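Local coordinates for hemolysin-related protein (Vibrio cholerae serotype O1, PDB 5V6F) that binds mannose-containing glycans such as mannotriose through its second beta-prism lectin domain, probably helping this biofilm protein to target host glycans, at residues 111-123 / 128-138. Numbering follows the deposited sequence.
Sequences YTVPQGKRIKQIN and GWLVEGFQFVY
Y111 meets the C-terminal residue Y138 hydroxyl to hydroxyl, OH to OH 2.6 Å, with the Y138 oxygen lying in the plane of the Y111 ring at its edge. This bond ties the end of strand 106-112, in one sheet of the beta-prism lectin domain, to the residue just past strand 131-137 of another sheet. The chain crosses between the two sheets through V113 and the type II turn P114 to K117, and P114 CD lies obliquely against the Y138 phenol. K117 covers one face of that ring with its CB, displaced toward the rim. R118 O sits in plane at the ring's edge, and a water donates both to it and to Y138 OXT. R118's guanidinium turns instead to N23. I119 is buried: CD1 stands almost on the normal of the F136 ring, 3.8 Å from its centroid, and CG1 reaches the edge of Y138. A classic beta bulge sets K120 and Q121 together opposite V137: K120 N bonds V137 O at 2.9 Å, and V137 N returns a bond to Q121 O. K120 CG lies between the backbone N and the carbonyl carbon (chi1 75°), and the straight chain then carries NZ to a weak hydrogen bond with Y138 O and a long salt bridge to OXT. From Q121 on, the strands form an antiparallel hairpin, whose far end carries W129 of the glycan pocket. I122 and F136 form a non-hydrogen-bonded pair, I122 CG1 lying near the plane of the F136 ring, at the edge. N123 and Q135 close a hydrogen-bonded pair, their side chains alongside each other with amide planes 63° apart. Q121 NE2 gives N123 OD1 a 2.8 Å bond, and N123 ND2 reaches Q135 OE1 at 3.0 Å, the acceptor within 2° of the N123 amide plane.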
ATOM      1  N   TYR A 111       4.846  10.963  -3.181  1.00  7.10           N
ATOM      2  CA  TYR A 111       5.240  11.462  -1.873  1.00  5.99           C
ATOM      3  C   TYR A 111       6.625  10.944  -1.526  1.00  6.98           C
ATOM      4  O   TYR A 111       6.918   9.761  -1.718  1.00  4.02           O
ATOM      5  CB  TYR A 111       4.232  11.035  -0.802  1.00  8.26           C
ATOM      6  CG  TYR A 111       4.642  11.404   0.602  1.00  5.84           C
ATOM      7  CD1 TYR A 111       4.389  12.671   1.104  1.00  8.06           C
ATOM      8  CD2 TYR A 111       5.276  10.482   1.426  1.00  7.22           C
ATOM      9  CE1 TYR A 111       4.758  13.016   2.388  1.00  9.88           C
ATOM     10  CE2 TYR A 111       5.646  10.815   2.711  1.00  5.89           C
ATOM     11  CZ  TYR A 111       5.384  12.087   3.188  1.00  7.04           C
ATOM     12  OH  TYR A 111       5.751  12.433   4.466  1.00  9.93           O
ATOM     13  N   THR A 112       7.465  11.837  -1.009  1.00  3.89           N
ATOM     14  CA  THR A 112       8.834  11.520  -0.627  1.00  3.65           C
ATOM     15  C   THR A 112       8.946  11.523   0.890  1.00  4.18           C
ATOM     16  O   THR A 112       8.543  12.489   1.547  1.00  7.20           O
ATOM     17  CB  THR A 112       9.814  12.521  -1.246  1.00  9.17           C
ATOM     18  OG1 THR A 112       9.766  12.406  -2.672  1.00  7.97           O
ATOM     19  CG2 THR A 112      11.243  12.273  -0.769  1.00  8.95           C
ATOM     20  N   VAL A 113       9.473  10.436   1.442  1.00  7.22           N
ATOM     21  CA  VAL A 113       9.667  10.325   2.884  1.00  4.33           C
ATOM     22  C   VAL A 113      10.770  11.296   3.285  1.00  6.47           C
ATOM     23  O   VAL A 113      11.892  11.193   2.771  1.00  7.94           O
ATOM     24  CB  VAL A 113      10.012   8.884   3.291  1.00  5.84           C
ATOM     25  CG1 VAL A 113      10.106   8.766   4.810  1.00  8.10           C
ATOM     26  CG2 VAL A 113       8.974   7.910   2.749  1.00 10.50           C
ATOM     27  N   PRO A 114      10.510  12.254   4.177  1.00  8.27           N
ATOM     28  CA  PRO A 114      11.556  13.222   4.528  1.00 13.22           C
ATOM     29  C   PRO A 114      12.766  12.546   5.153  1.00 19.95           C
ATOM     30  O   PRO A 114      12.651  11.559   5.885  1.00 14.37           O
ATOM     31  CB  PRO A 114      10.861  14.157   5.527  1.00 17.80           C
ATOM     32  CG  PRO A 114       9.413  13.981   5.282  1.00 10.76           C
ATOM     33  CD  PRO A 114       9.240  12.558   4.858  1.00 13.86           C
ATOM     34  N   GLN A 115      13.940  13.096   4.854  1.00 18.18           N
ATOM     35  CA  GLN A 115      15.166  12.610   5.465  1.00 18.20           C
ATOM     36  C   GLN A 115      15.051  12.682   6.981  1.00 15.72           C
ATOM     37  O   GLN A 115      14.620  13.696   7.536  1.00 15.30           O
ATOM     38  CB  GLN A 115      16.360  13.436   4.984  1.00 26.83           C
ATOM     39  N   GLY A 116      15.419  11.595   7.647  1.00 13.24           N
ATOM     40  CA  GLY A 116      15.435  11.566   9.093  1.00 25.11           C
ATOM     41  C   GLY A 116      14.109  11.266   9.756  1.00 22.60           C
ATOM     42  O   GLY A 116      14.019  11.359  10.984  1.00 18.24           O
ATOM     43  N   LYS A 117      13.078  10.913   8.992  1.00 10.98           N
ATOM     44  CA  LYS A 117      11.776  10.554   9.542  1.00  7.54           C
ATOM     45  C   LYS A 117      11.592   9.048   9.418  1.00  6.94           C
ATOM     46  O   LYS A 117      11.566   8.515   8.305  1.00 11.23           O
ATOM     47  CB  LYS A 117      10.648  11.282   8.813  1.00 11.08           C
ATOM     48  CG  LYS A 117      10.635  12.783   9.013  1.00 18.21           C
ATOM     49  CD  LYS A 117      10.037  13.150  10.359  1.00 22.82           C
ATOM     50  CE  LYS A 117      10.189  14.633  10.651  1.00 34.30           C
ATOM     51  NZ  LYS A 117       9.820  14.957  12.056  1.00 32.21           N
ATOM     52  N   ARG A 118      11.464   8.366  10.551  1.00  4.39           N
ATOM     53  CA  ARG A 118      11.152   6.942  10.543  1.00  4.89           C
ATOM     54  C   ARG A 118       9.643   6.740  10.498  1.00  3.04           C
ATOM     55  O   ARG A 118       8.903   7.308  11.308  1.00  3.79           O
ATOM     56  CB  ARG A 118      11.734   6.221  11.760  1.00  5.24           C
ATOM     57  CG  ARG A 118      11.273   4.764  11.828  1.00  3.20           C
ATOM     58  CD  ARG A 118      12.027   3.900  12.827  1.00  5.56           C
ATOM     59  NE  ARG A 118      11.561   2.515  12.762  1.00  5.22           N
ATOM     60  CZ  ARG A 118      10.467   2.045  13.364  1.00  5.20           C
ATOM     61  NH1 ARG A 118       9.707   2.834  14.110  1.00  6.64           N
ATOM     62  NH2 ARG A 118      10.124   0.770  13.218  1.00  3.31           N
ATOM     63  N   ILE A 119       9.196   5.913   9.558  1.00  4.35           N
ATOM     64  CA  ILE A 119       7.799   5.501   9.497  1.00  3.98           C
ATOM     65  C   ILE A 119       7.548   4.554  10.666  1.00  2.23           C
ATOM     66  O   ILE A 119       8.119   3.460  10.719  1.00  3.82           O
ATOM     67  CB  ILE A 119       7.476   4.831   8.159  1.00  1.72           C
ATOM     68  CG1 ILE A 119       7.779   5.772   6.989  1.00  4.81           C
ATOM     69  CG2 ILE A 119       6.017   4.402   8.126  1.00  4.43           C
ATOM     70  CD1 ILE A 119       7.837   5.068   5.643  1.00  5.12           C
ATOM     71  N   LYS A 120       6.700   4.963  11.610  1.00  2.64           N
ATOM     72  CA  LYS A 120       6.440   4.146  12.788  1.00  3.08           C
ATOM     73  C   LYS A 120       5.147   3.353  12.690  1.00  4.48           C
ATOM     74  O   LYS A 120       4.980   2.375  13.426  1.00  4.15           O
ATOM     75  CB  LYS A 120       6.406   5.019  14.050  1.00  2.80           C
ATOM     76  CG  LYS A 120       5.151   5.866  14.225  1.00  5.68           C
ATOM     77  CD  LYS A 120       5.294   6.804  15.416  1.00  4.70           C
ATOM     78  CE  LYS A 120       4.002   7.558  15.706  1.00  8.08           C
ATOM     79  NZ  LYS A 120       4.212   8.666  16.683  1.00  8.75           N
ATOM     80  N   GLN A 121       4.250   3.729  11.785  1.00  3.67           N
ATOM     81  CA  GLN A 121       2.945   3.097  11.695  1.00  2.98           C
ATOM     82  C   GLN A 121       2.403   3.316  10.293  1.00  3.52           C
ATOM     83  O   GLN A 121       2.678   4.339   9.660  1.00  4.92           O
ATOM     84  CB  GLN A 121       1.997   3.665  12.762  1.00  2.53           C
ATOM     85  CG  GLN A 121       0.571   3.139  12.734  1.00  4.77           C
ATOM     86  CD  GLN A 121      -0.250   3.659  13.900  1.00 11.77           C
ATOM     87  OE1 GLN A 121       0.036   3.358  15.060  1.00 15.17           O
ATOM     88  NE2 GLN A 121      -1.271   4.452  13.598  1.00  5.62           N
ATOM     89  N   ILE A 122       1.661   2.327   9.804  1.00  4.04           N
ATOM     90  CA  ILE A 122       0.929   2.432   8.551  1.00  3.49           C
ATOM     91  C   ILE A 122      -0.547   2.312   8.891  1.00  3.99           C
ATOM     92  O   ILE A 122      -0.973   1.317   9.494  1.00  4.40           O
ATOM     93  CB  ILE A 122       1.339   1.353   7.536  1.00  4.76           C
ATOM     94  CG1 ILE A 122       2.861   1.314   7.362  1.00  5.29           C
ATOM     95  CG2 ILE A 122       0.647   1.613   6.191  1.00  2.36           C
ATOM     96  CD1 ILE A 122       3.352   0.187   6.458  1.00  3.89           C
ATOM     97  N   ASN A 123      -1.319   3.328   8.531  1.00  2.70           N
ATOM     98  CA  ASN A 123      -2.765   3.231   8.586  1.00  3.31           C
ATOM     99  C   ASN A 123      -3.244   2.683   7.251  1.00  2.95           C
ATOM    100  O   ASN A 123      -2.739   3.074   6.198  1.00  3.40           O
ATOM    101  CB  ASN A 123      -3.398   4.592   8.875  1.00  3.62           C
ATOM    102  CG  ASN A 123      -2.966   5.162  10.213  1.00  5.03           C
ATOM    103  OD1 ASN A 123      -2.771   4.425  11.178  1.00  6.36           O
ATOM    104  ND2 ASN A 123      -2.811   6.476  10.275  1.00  6.22           N
ATOM    105  N   GLY A 128     -12.690  -5.015   3.160  1.00  5.88           N
ATOM    106  CA  GLY A 128     -12.721  -6.465   3.185  1.00  7.60           C
ATOM    107  C   GLY A 128     -12.390  -7.141   1.873  1.00  8.53           C
ATOM    108  O   GLY A 128     -12.409  -8.375   1.817  1.00  6.60           O
ATOM    109  N   TRP A 129     -12.099  -6.383   0.816  1.00  5.38           N
ATOM    110  CA  TRP A 129     -11.716  -6.956  -0.471  1.00  3.82           C
ATOM    111  C   TRP A 129     -10.347  -6.464  -0.919  1.00  4.22           C
ATOM    112  O   TRP A 129      -9.449  -7.282  -1.149  1.00  4.63           O
ATOM    113  CB  TRP A 129     -12.779  -6.627  -1.528  1.00  5.94           C
ATOM    114  CG  TRP A 129     -12.459  -7.137  -2.910  1.00  4.84           C
ATOM    115  CD1 TRP A 129     -11.696  -8.225  -3.236  1.00  6.59           C
ATOM    116  CD2 TRP A 129     -12.900  -6.573  -4.150  1.00  3.23           C
ATOM    117  NE1 TRP A 129     -11.636  -8.370  -4.601  1.00  6.40           N
ATOM    118  CE2 TRP A 129     -12.368  -7.369  -5.186  1.00  3.28           C
ATOM    119  CE3 TRP A 129     -13.692  -5.471  -4.486  1.00  4.43           C
ATOM    120  CZ2 TRP A 129     -12.601  -7.095  -6.531  1.00  4.66           C
ATOM    121  CZ3 TRP A 129     -13.921  -5.202  -5.819  1.00  3.55           C
ATOM    122  CH2 TRP A 129     -13.379  -6.009  -6.825  1.00  2.60           C
ATOM    123  N   LEU A 130     -10.161  -5.154  -1.058  1.00  4.74           N
ATOM    124  CA  LEU A 130      -8.901  -4.567  -1.482  1.00  3.34           C
ATOM    125  C   LEU A 130      -8.534  -3.445  -0.521  1.00  2.61           C
ATOM    126  O   LEU A 130      -9.274  -3.128   0.416  1.00  3.45           O
ATOM    127  CB  LEU A 130      -8.996  -4.046  -2.921  1.00  3.33           C
ATOM    128  CG  LEU A 130      -9.386  -5.095  -3.963  1.00  2.52           C
ATOM    129  CD1 LEU A 130      -9.747  -4.433  -5.271  1.00  3.01           C
ATOM    130  CD2 LEU A 130      -8.259  -6.096  -4.165  1.00  4.56           C
ATOM    131  N   VAL A 131      -7.374  -2.845  -0.755  1.00  2.83           N
ATOM    132  CA  VAL A 131      -6.931  -1.692   0.015  1.00  3.51           C
ATOM    133  C   VAL A 131      -7.453  -0.438  -0.667  1.00  3.08           C
ATOM    134  O   VAL A 131      -7.130  -0.171  -1.829  1.00  3.48           O
ATOM    135  CB  VAL A 131      -5.402  -1.659   0.136  1.00  2.54           C
ATOM    136  CG1 VAL A 131      -4.937  -0.352   0.776  1.00  2.34           C
ATOM    137  CG2 VAL A 131      -4.918  -2.853   0.945  1.00  3.66           C
ATOM    138  N   GLU A 132      -8.265   0.334   0.052  1.00  2.39           N
ATOM    139  CA  GLU A 132      -8.716   1.612  -0.472  1.00  3.68           C
ATOM    140  C   GLU A 132      -7.720   2.735  -0.220  1.00  2.77           C
ATOM    141  O   GLU A 132      -7.619   3.652  -1.040  1.00  3.35           O
ATOM    142  CB  GLU A 132     -10.072   1.982   0.129  1.00  3.21           C
ATOM    143  CG  GLU A 132     -11.235   1.238  -0.515  1.00  2.94           C
ATOM    144  CD  GLU A 132     -11.326  -0.210  -0.076  1.00  5.83           C
ATOM    145  OE1 GLU A 132     -11.422  -0.455   1.146  1.00  5.17           O
ATOM    146  OE2 GLU A 132     -11.305  -1.105  -0.947  1.00  4.53           O
ATOM    147  N   GLY A 133      -6.974   2.685   0.882  1.00  4.30           N
ATOM    148  CA  GLY A 133      -6.020   3.742   1.168  1.00  5.29           C
ATOM    149  C   GLY A 133      -4.989   3.306   2.185  1.00  3.28           C
ATOM    150  O   GLY A 133      -5.144   2.290   2.866  1.00  4.14           O
ATOM    151  N   PHE A 134      -3.916   4.093   2.276  1.00  3.79           N
ATOM    152  CA  PHE A 134      -2.937   3.908   3.340  1.00  4.49           C
ATOM    153  C   PHE A 134      -2.215   5.221   3.602  1.00  3.36           C
ATOM    154  O   PHE A 134      -2.254   6.156   2.798  1.00  2.41           O
ATOM    155  CB  PHE A 134      -1.937   2.778   3.029  1.00  2.62           C
ATOM    156  CG  PHE A 134      -0.841   3.152   2.059  1.00  3.12           C
ATOM    157  CD1 PHE A 134      -1.034   3.027   0.692  1.00  3.11           C
ATOM    158  CD2 PHE A 134       0.391   3.593   2.517  1.00  3.03           C
ATOM    159  CE1 PHE A 134      -0.029   3.354  -0.201  1.00  5.46           C
ATOM    160  CE2 PHE A 134       1.403   3.920   1.627  1.00  5.59           C
ATOM    161  CZ  PHE A 134       1.193   3.802   0.270  1.00  5.99           C
ATOM    162  N   GLN A 135      -1.561   5.277   4.758  1.00  1.77           N
ATOM    163  CA  GLN A 135      -0.913   6.489   5.230  1.00  1.97           C
ATOM    164  C   GLN A 135       0.264   6.116   6.115  1.00  4.25           C
ATOM    165  O   GLN A 135       0.177   5.178   6.911  1.00  4.19           O
ATOM    166  CB  GLN A 135      -1.905   7.359   6.007  1.00  3.10           C
ATOM    167  CG  GLN A 135      -1.300   8.571   6.671  1.00  5.10           C
ATOM    168  CD  GLN A 135      -2.304   9.309   7.525  1.00  7.88           C
ATOM    169  OE1 GLN A 135      -3.052   8.699   8.296  1.00  8.25           O
ATOM    170  NE2 GLN A 135      -2.339  10.628   7.386  1.00 10.72           N
ATOM    171  N   PHE A 136       1.356   6.861   5.971  1.00  3.08           N
ATOM    172  CA  PHE A 136       2.515   6.731   6.845  1.00  5.93           C
ATOM    173  C   PHE A 136       2.420   7.730   7.993  1.00  6.86           C
ATOM    174  O   PHE A 136       2.035   8.886   7.794  1.00  7.06           O
ATOM    175  CB  PHE A 136       3.813   6.985   6.073  1.00  3.34           C
ATOM    176  CG  PHE A 136       4.124   5.964   5.007  1.00  5.52           C
ATOM    177  CD1 PHE A 136       3.915   4.612   5.221  1.00  5.12           C
ATOM    178  CD2 PHE A 136       4.647   6.369   3.790  1.00  6.45           C
ATOM    179  CE1 PHE A 136       4.217   3.686   4.240  1.00  4.84           C
ATOM    180  CE2 PHE A 136       4.953   5.447   2.807  1.00  6.91           C
ATOM    181  CZ  PHE A 136       4.736   4.105   3.032  1.00  4.08           C
ATOM    182  N   VAL A 137       2.804   7.289   9.188  1.00  3.36           N
ATOM    183  CA  VAL A 137       2.796   8.114  10.391  1.00  4.88           C
ATOM    184  C   VAL A 137       4.206   8.148  10.966  1.00  7.15           C
ATOM    185  O   VAL A 137       4.899   7.125  10.985  1.00  5.54           O
ATOM    186  CB  VAL A 137       1.801   7.578  11.443  1.00  5.14           C
ATOM    187  CG1 VAL A 137       1.672   8.550  12.600  1.00 13.35           C
ATOM    188  CG2 VAL A 137       0.438   7.291  10.815  1.00 10.32           C
ATOM    189  N   TYR A 138       4.621   9.318  11.449  1.00  5.41           N
ATOM    190  CA  TYR A 138       5.944   9.500  12.046  1.00  8.12           C
ATOM    191  C   TYR A 138       5.871   9.764  13.549  1.00  7.05           C
ATOM    192  O   TYR A 138       4.810  10.060  14.101  1.00 11.69           O
ATOM    193  CB  TYR A 138       6.682  10.659  11.376  1.00  7.04           C
ATOM    194  CG  TYR A 138       6.696  10.592   9.869  1.00  6.64           C
ATOM    195  CD1 TYR A 138       7.223   9.493   9.212  1.00  6.62           C
ATOM    196  CD2 TYR A 138       6.195  11.635   9.102  1.00 10.83           C
ATOM    197  CE1 TYR A 138       7.245   9.427   7.833  1.00 10.51           C
ATOM    198  CE2 TYR A 138       6.211  11.578   7.721  1.00 12.98           C
ATOM    199  CZ  TYR A 138       6.738  10.469   7.092  1.00  8.96           C
ATOM    200  OH  TYR A 138       6.760  10.400   5.717  1.00 13.04           O
ATOM    201  OXT TYR A 138       6.893   9.702  14.240  1.00  5.27           O
TER
HETATM  202  O   HOH W   1       9.345   8.922  13.412  1.00  5.86           O